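Long-range contact in putative transcriptional regulator MarR (Geobacillus stearothermophilus, PDB 2RDP), which probably binds DNA through a winged helix-turn-helix domain and regulates transcription: residues A[82-90]-A[99-109]. Sequence-based numbering, arbitrary orientation.
Sequences RNGLVARVR and RIRLLEKGERI
Asn83 O, just past the end of helix 70-82, accepts a 3.0 Å hydrogen bond from Lys105 NZ, which reaches it from the first turn of helix 104-124. With CG anti to the backbone N (chi1 173°) and the chain extended beyond it, the lysine runs past Gly84 O, its CB 3.6 Å from that oxygen. Gly84, at positive phi, closes the helix in a Schellman motif and turns the chain toward the strand. Leu85 O accepts the N-H of Leu103, the N-cap residue, while Leu85 CD2 lies over Gly106 CA and meets Ile109 CD1 at 3.9 Å, the two side chains at about a right angle. The antiparallel pairing starts at Val86, opposite Leu102; Val86, Arg88, Ile100 and Leu102 share one face of the hairpin, where Val86 CG2 packs on Ile100 CG2 at 3.6 Å. On the other face Ala87 CB touches Leu103 CD2 at 3.8 Å, and Ala87 exchanges two nearly straight backbone bonds with Arg101. Replacing Leu103 with an alanine would probably uncover the Ala87 methyl and the Val86-Ala87 peptide, against which the leucine CG and its branches rest. Arg88 CG runs beside Ile100 CD1, its NH2 salt-bridged to Asp78 and Glu81. Val89 shares a second pair of backbone bonds with Arg99, and its CG2 sits 3.8 Å above one face of the Arg101 guanidinium, offset toward its rim; Asp56 salt-bridges that group. The strands form the wing hairpin: Val86 and Leu102 pack on helix 42-54, Arg88 and Ile100 on helix 70-82, probably the DNA-recognition helix, and Ile100 is backbone hydrogen-bonded with Leu57.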
ATOM      1  N   ARG A  82      25.607   4.164  -6.245  1.00 58.29           N
ATOM      2  CA  ARG A  82      26.529   3.122  -6.674  1.00 58.05           C
ATOM      3  C   ARG A  82      26.104   2.554  -8.028  1.00 57.66           C
ATOM      4  O   ARG A  82      26.963   2.320  -8.867  1.00 56.67           O
ATOM      5  CB  ARG A  82      26.577   2.013  -5.617  1.00 58.33           C
ATOM      6  CG  ARG A  82      27.963   1.482  -5.224  1.00 61.20           C
ATOM      7  CD  ARG A  82      28.055   1.115  -3.699  1.00 65.09           C
ATOM      8  NE  ARG A  82      26.929   0.300  -3.185  1.00 70.03           N
ATOM      9  CZ  ARG A  82      26.326   0.479  -1.989  1.00 71.87           C
ATOM     10  NH1 ARG A  82      26.710   1.460  -1.167  1.00 73.27           N
ATOM     11  NH2 ARG A  82      25.323  -0.308  -1.608  1.00 70.80           N
ATOM     12  N   ASN A  83      24.788   2.350  -8.230  1.00 57.39           N
ATOM     13  CA  ASN A  83      24.232   1.819  -9.491  1.00 57.23           C
ATOM     14  C   ASN A  83      23.926   2.878 -10.545  1.00 56.71           C
ATOM     15  O   ASN A  83      23.248   2.572 -11.529  1.00 57.33           O
ATOM     16  CB  ASN A  83      22.922   1.039  -9.263  1.00 57.80           C
ATOM     17  CG  ASN A  83      23.045  -0.065  -8.209  1.00 60.11           C
ATOM     18  OD1 ASN A  83      24.145  -0.505  -7.871  1.00 61.96           O
ATOM     19  ND2 ASN A  83      21.888  -0.513  -7.672  1.00 61.43           N
ATOM     20  N   GLY A  84      24.370   4.115 -10.320  1.00 55.57           N
ATOM     21  CA  GLY A  84      24.221   5.199 -11.292  1.00 53.99           C
ATOM     22  C   GLY A  84      22.811   5.704 -11.568  1.00 53.64           C
ATOM     23  O   GLY A  84      22.556   6.293 -12.621  1.00 53.54           O
ATOM     24  N   LEU A  85      21.892   5.494 -10.625  1.00 53.09           N
ATOM     25  CA  LEU A  85      20.512   5.991 -10.743  1.00 52.48           C
ATOM     26  C   LEU A  85      20.372   7.423 -10.263  1.00 51.95           C
ATOM     27  O   LEU A  85      19.497   8.131 -10.717  1.00 51.86           O
ATOM     28  CB  LEU A  85      19.559   5.133  -9.899  1.00 52.83           C
ATOM     29  CG  LEU A  85      19.538   3.633 -10.160  1.00 53.57           C
ATOM     30  CD1 LEU A  85      18.781   2.898  -9.039  1.00 53.73           C
ATOM     31  CD2 LEU A  85      18.954   3.363 -11.547  1.00 53.02           C
ATOM     32  N   VAL A  86      21.225   7.834  -9.323  1.00 51.67           N
ATOM     33  CA  VAL A  86      21.196   9.192  -8.741  1.00 50.77           C
ATOM     34  C   VAL A  86      22.626   9.657  -8.499  1.00 50.71           C
ATOM     35  O   VAL A  86      23.537   8.839  -8.405  1.00 50.80           O
ATOM     36  CB  VAL A  86      20.384   9.267  -7.352  1.00 50.86           C
ATOM     37  CG1 VAL A  86      18.994   8.622  -7.464  1.00 50.69           C
ATOM     38  CG2 VAL A  86      21.156   8.653  -6.201  1.00 49.38           C
ATOM     39  N   ALA A  87      22.813  10.967  -8.391  1.00 50.52           N
ATOM     40  CA  ALA A  87      24.090  11.539  -7.970  1.00 51.81           C
ATOM     41  C   ALA A  87      23.839  12.434  -6.766  1.00 52.69           C
ATOM     42  O   ALA A  87      22.719  12.905  -6.556  1.00 52.91           O
ATOM     43  CB  ALA A  87      24.732  12.347  -9.107  1.00 50.64           C
ATOM     44  N   ARG A  88      24.872  12.636  -5.962  1.00 54.13           N
ATOM     45  CA  ARG A  88      24.841  13.630  -4.890  1.00 55.69           C
ATOM     46  C   ARG A  88      25.417  14.950  -5.396  1.00 56.30           C
ATOM     47  O   ARG A  88      26.466  14.971  -6.027  1.00 55.98           O
ATOM     48  CB  ARG A  88      25.655  13.131  -3.705  1.00 56.03           C
ATOM     49  CG  ARG A  88      24.944  12.099  -2.863  1.00 56.77           C
ATOM     50  CD  ARG A  88      25.857  11.656  -1.755  1.00 58.19           C
ATOM     51  NE  ARG A  88      25.112  11.181  -0.579  1.00 59.35           N
ATOM     52  CZ  ARG A  88      24.912   9.902  -0.272  1.00 58.06           C
ATOM     53  NH1 ARG A  88      24.247   9.590   0.831  1.00 56.83           N
ATOM     54  NH2 ARG A  88      25.377   8.936  -1.064  1.00 57.85           N
ATOM     55  N   VAL A  89      24.715  16.048  -5.151  1.00 57.54           N
ATOM     56  CA  VAL A  89      25.112  17.339  -5.703  1.00 58.84           C
ATOM     57  C   VAL A  89      25.037  18.395  -4.629  1.00 60.11           C
ATOM     58  O   VAL A  89      23.951  18.688  -4.127  1.00 59.99           O
ATOM     59  CB  VAL A  89      24.183  17.782  -6.893  1.00 58.76           C
ATOM     60  CG1 VAL A  89      24.631  19.153  -7.441  1.00 59.29           C
ATOM     61  CG2 VAL A  89      24.190  16.759  -8.013  1.00 57.69           C
ATOM     62  N   ARG A  90      26.173  18.989  -4.288  1.00 62.16           N
ATOM     63  CA  ARG A  90      26.154  20.064  -3.306  1.00 64.88           C
ATOM     64  C   ARG A  90      25.760  21.398  -3.911  1.00 66.27           C
ATOM     65  O   ARG A  90      25.940  21.616  -5.104  1.00 66.39           O
ATOM     66  CB  ARG A  90      27.476  20.182  -2.546  1.00 65.09           C
ATOM     67  CG  ARG A  90      28.718  20.349  -3.381  1.00 67.78           C
ATOM     68  CD  ARG A  90      29.905  20.608  -2.462  1.00 72.01           C
ATOM     69  NE  ARG A  90      29.863  19.717  -1.297  1.00 73.49           N
ATOM     70  CZ  ARG A  90      30.690  18.692  -1.100  1.00 74.17           C
ATOM     71  NH1 ARG A  90      30.555  17.948  -0.009  1.00 72.69           N
ATOM     72  NH2 ARG A  90      31.660  18.420  -1.983  1.00 74.45           N
ATOM     73  N   ARG A  99      22.343  17.510  -2.095  1.00 50.82           N
ATOM     74  CA  ARG A  99      21.055  17.015  -2.551  1.00 50.80           C
ATOM     75  C   ARG A  99      21.232  15.798  -3.448  1.00 50.73           C
ATOM     76  O   ARG A  99      22.270  15.635  -4.078  1.00 50.80           O
ATOM     77  CB  ARG A  99      20.287  18.100  -3.302  1.00 50.82           C
ATOM     78  CG  ARG A  99      19.843  19.232  -2.430  1.00 51.67           C
ATOM     79  CD  ARG A  99      18.981  20.232  -3.172  1.00 53.32           C
ATOM     80  NE  ARG A  99      18.652  21.345  -2.285  1.00 53.73           N
ATOM     81  CZ  ARG A  99      19.401  22.441  -2.148  1.00 55.70           C
ATOM     82  NH1 ARG A  99      20.524  22.595  -2.853  1.00 53.45           N
ATOM     83  NH2 ARG A  99      19.024  23.392  -1.304  1.00 55.04           N
ATOM     84  N   ILE A 100      20.200  14.963  -3.503  1.00 51.00           N
ATOM     85  CA  ILE A 100      20.158  13.818  -4.373  1.00 51.12           C
ATOM     86  C   ILE A 100      19.497  14.279  -5.656  1.00 52.34           C
ATOM     87  O   ILE A 100      18.446  14.916  -5.631  1.00 53.14           O
ATOM     88  CB  ILE A 100      19.347  12.640  -3.748  1.00 51.31           C
ATOM     89  CG1 ILE A 100      19.764  12.376  -2.289  1.00 49.58           C
ATOM     90  CG2 ILE A 100      19.486  11.381  -4.581  1.00 49.46           C
ATOM     91  CD1 ILE A 100      21.288  12.449  -2.042  1.00 50.46           C
ATOM     92  N   ARG A 101      20.132  13.973  -6.781  1.00 52.78           N
ATOM     93  CA  ARG A 101      19.604  14.316  -8.087  1.00 52.89           C
ATOM     94  C   ARG A 101      19.416  13.065  -8.930  1.00 53.16           C
ATOM     95  O   ARG A 101      20.347  12.264  -9.098  1.00 53.10           O
ATOM     96  CB  ARG A 101      20.562  15.258  -8.803  1.00 52.59           C
ATOM     97  CG  ARG A 101      20.383  15.304 -10.302  1.00 53.81           C
ATOM     98  CD  ARG A 101      21.344  16.304 -10.910  1.00 55.50           C
ATOM     99  NE  ARG A 101      21.149  17.620 -10.305  1.00 55.87           N
ATOM    100  CZ  ARG A 101      21.925  18.679 -10.522  1.00 56.62           C
ATOM    101  NH1 ARG A 101      22.964  18.599 -11.357  1.00 55.67           N
ATOM    102  NH2 ARG A 101      21.654  19.827  -9.904  1.00 56.09           N
ATOM    103  N   LEU A 102      18.214  12.936  -9.479  1.00 52.91           N
ATOM    104  CA  LEU A 102      17.894  11.930 -10.458  1.00 53.54           C
ATOM    105  C   LEU A 102      18.790  12.021 -11.683  1.00 54.00           C
ATOM    106  O   LEU A 102      18.766  13.026 -12.415  1.00 54.69           O
ATOM    107  CB  LEU A 102      16.429  12.113 -10.883  1.00 53.64           C
ATOM    108  CG  LEU A 102      15.727  10.944 -11.565  1.00 53.06           C
ATOM    109  CD1 LEU A 102      15.801   9.678 -10.696  1.00 48.69           C
ATOM    110  CD2 LEU A 102      14.274  11.328 -11.935  1.00 50.59           C
ATOM    111  N   LEU A 103      19.579  10.972 -11.910  1.00 54.26           N
ATOM    112  CA  LEU A 103      20.313  10.817 -13.172  1.00 54.48           C
ATOM    113  C   LEU A 103      19.436  10.255 -14.314  1.00 55.15           C
ATOM    114  O   LEU A 103      18.394   9.641 -14.073  1.00 55.08           O
ATOM    115  CB  LEU A 103      21.549   9.941 -12.961  1.00 54.11           C
ATOM    116  CG  LEU A 103      22.587  10.552 -12.023  1.00 53.87           C
ATOM    117  CD1 LEU A 103      23.826   9.679 -11.978  1.00 52.46           C
ATOM    118  CD2 LEU A 103      22.918  11.963 -12.478  1.00 53.62           C
ATOM    119  N   GLU A 104      19.882  10.441 -15.553  1.00 56.44           N
ATOM    120  CA  GLU A 104      19.128  10.002 -16.731  1.00 57.46           C
ATOM    121  C   GLU A 104      18.796   8.517 -16.680  1.00 56.87           C
ATOM    122  O   GLU A 104      17.713   8.131 -17.100  1.00 56.56           O
ATOM    123  CB  GLU A 104      19.885  10.316 -18.028  1.00 58.08           C
ATOM    124  CG  GLU A 104      19.128   9.940 -19.316  1.00 62.49           C
ATOM    125  CD  GLU A 104      19.959  10.189 -20.565  1.00 69.69           C
ATOM    126  OE1 GLU A 104      21.119  10.672 -20.447  1.00 73.46           O
ATOM    127  OE2 GLU A 104      19.465   9.910 -21.681  1.00 73.44           O
ATOM    128  N   LYS A 105      19.732   7.701 -16.194  1.00 56.58           N
ATOM    129  CA  LYS A 105      19.520   6.261 -16.071  1.00 56.74           C
ATOM    130  C   LYS A 105      18.368   5.949 -15.109  1.00 57.25           C
ATOM    131  O   LYS A 105      17.520   5.109 -15.399  1.00 58.01           O
ATOM    132  CB  LYS A 105      20.809   5.551 -15.633  1.00 56.39           C
ATOM    133  CG  LYS A 105      20.592   4.061 -15.320  1.00 56.30           C
ATOM    134  CD  LYS A 105      21.927   3.408 -14.779  1.00 54.67           C
ATOM    135  CE  LYS A 105      21.499   1.815 -14.652  1.00 55.46           C
ATOM    136  NZ  LYS A 105      22.811   1.170 -14.157  1.00 57.52           N
ATOM    137  N   GLY A 106      18.327   6.647 -13.977  1.00 57.38           N
ATOM    138  CA  GLY A 106      17.261   6.475 -13.009  1.00 56.72           C
ATOM    139  C   GLY A 106      15.927   6.926 -13.551  1.00 57.10           C
ATOM    140  O   GLY A 106      14.925   6.212 -13.429  1.00 56.11           O
ATOM    141  N   GLU A 107      15.910   8.116 -14.147  1.00 57.73           N
ATOM    142  CA  GLU A 107      14.685   8.692 -14.732  1.00 59.13           C
ATOM    143  C   GLU A 107      14.084   7.825 -15.830  1.00 58.90           C
ATOM    144  O   GLU A 107      12.885   7.641 -15.876  1.00 59.01           O
ATOM    145  CB  GLU A 107      14.939  10.092 -15.298  1.00 59.57           C
ATOM    146  CG  GLU A 107      13.662  10.882 -15.470  1.00 64.17           C
ATOM    147  CD  GLU A 107      13.828  12.078 -16.369  1.00 69.92           C
ATOM    148  OE1 GLU A 107      14.878  12.145 -17.036  1.00 71.86           O
ATOM    149  OE2 GLU A 107      12.900  12.934 -16.431  1.00 72.99           O
ATOM    150  N   ARG A 108      14.934   7.295 -16.696  0.70 59.08           N
ATOM    151  CA  ARG A 108      14.494   6.450 -17.793  0.70 59.53           C
ATOM    152  C   ARG A 108      13.696   5.265 -17.250  0.70 59.15           C
ATOM    153  O   ARG A 108      12.577   5.028 -17.698  0.70 59.54           O
ATOM    154  CB  ARG A 108      15.699   5.991 -18.632  0.70 59.68           C
ATOM    155  CG  ARG A 108      15.623   6.389 -20.084  0.70 61.92           C
ATOM    156  CD  ARG A 108      16.511   5.500 -20.920  0.70 65.50           C
ATOM    157  NE  ARG A 108      17.662   6.210 -21.476  0.70 67.88           N
ATOM    158  CZ  ARG A 108      17.721   6.663 -22.731  0.70 69.17           C
ATOM    159  NH1 ARG A 108      16.689   6.494 -23.560  0.70 69.33           N
ATOM    160  NH2 ARG A 108      18.808   7.291 -23.166  0.70 69.11           N
ATOM    161  N   ILE A 109      14.258   4.562 -16.261  1.00 58.75           N
ATOM    162  CA  ILE A 109      13.604   3.418 -15.606  1.00 58.29           C
ATOM    163  C   ILE A 109      12.250   3.743 -14.945  1.00 58.50           C
ATOM    164  O   ILE A 109      11.263   3.047 -15.183  1.00 58.57           O
ATOM    165  CB  ILE A 109      14.547   2.764 -14.550  1.00 58.15           C
ATOM    166  CG1 ILE A 109      15.674   2.005 -15.232  1.00 56.83           C
ATOM    167  CG2 ILE A 109      13.797   1.780 -13.653  1.00 56.99           C
ATOM    168  CD1 ILE A 109      16.785   1.689 -14.298  1.00 56.10           C
TER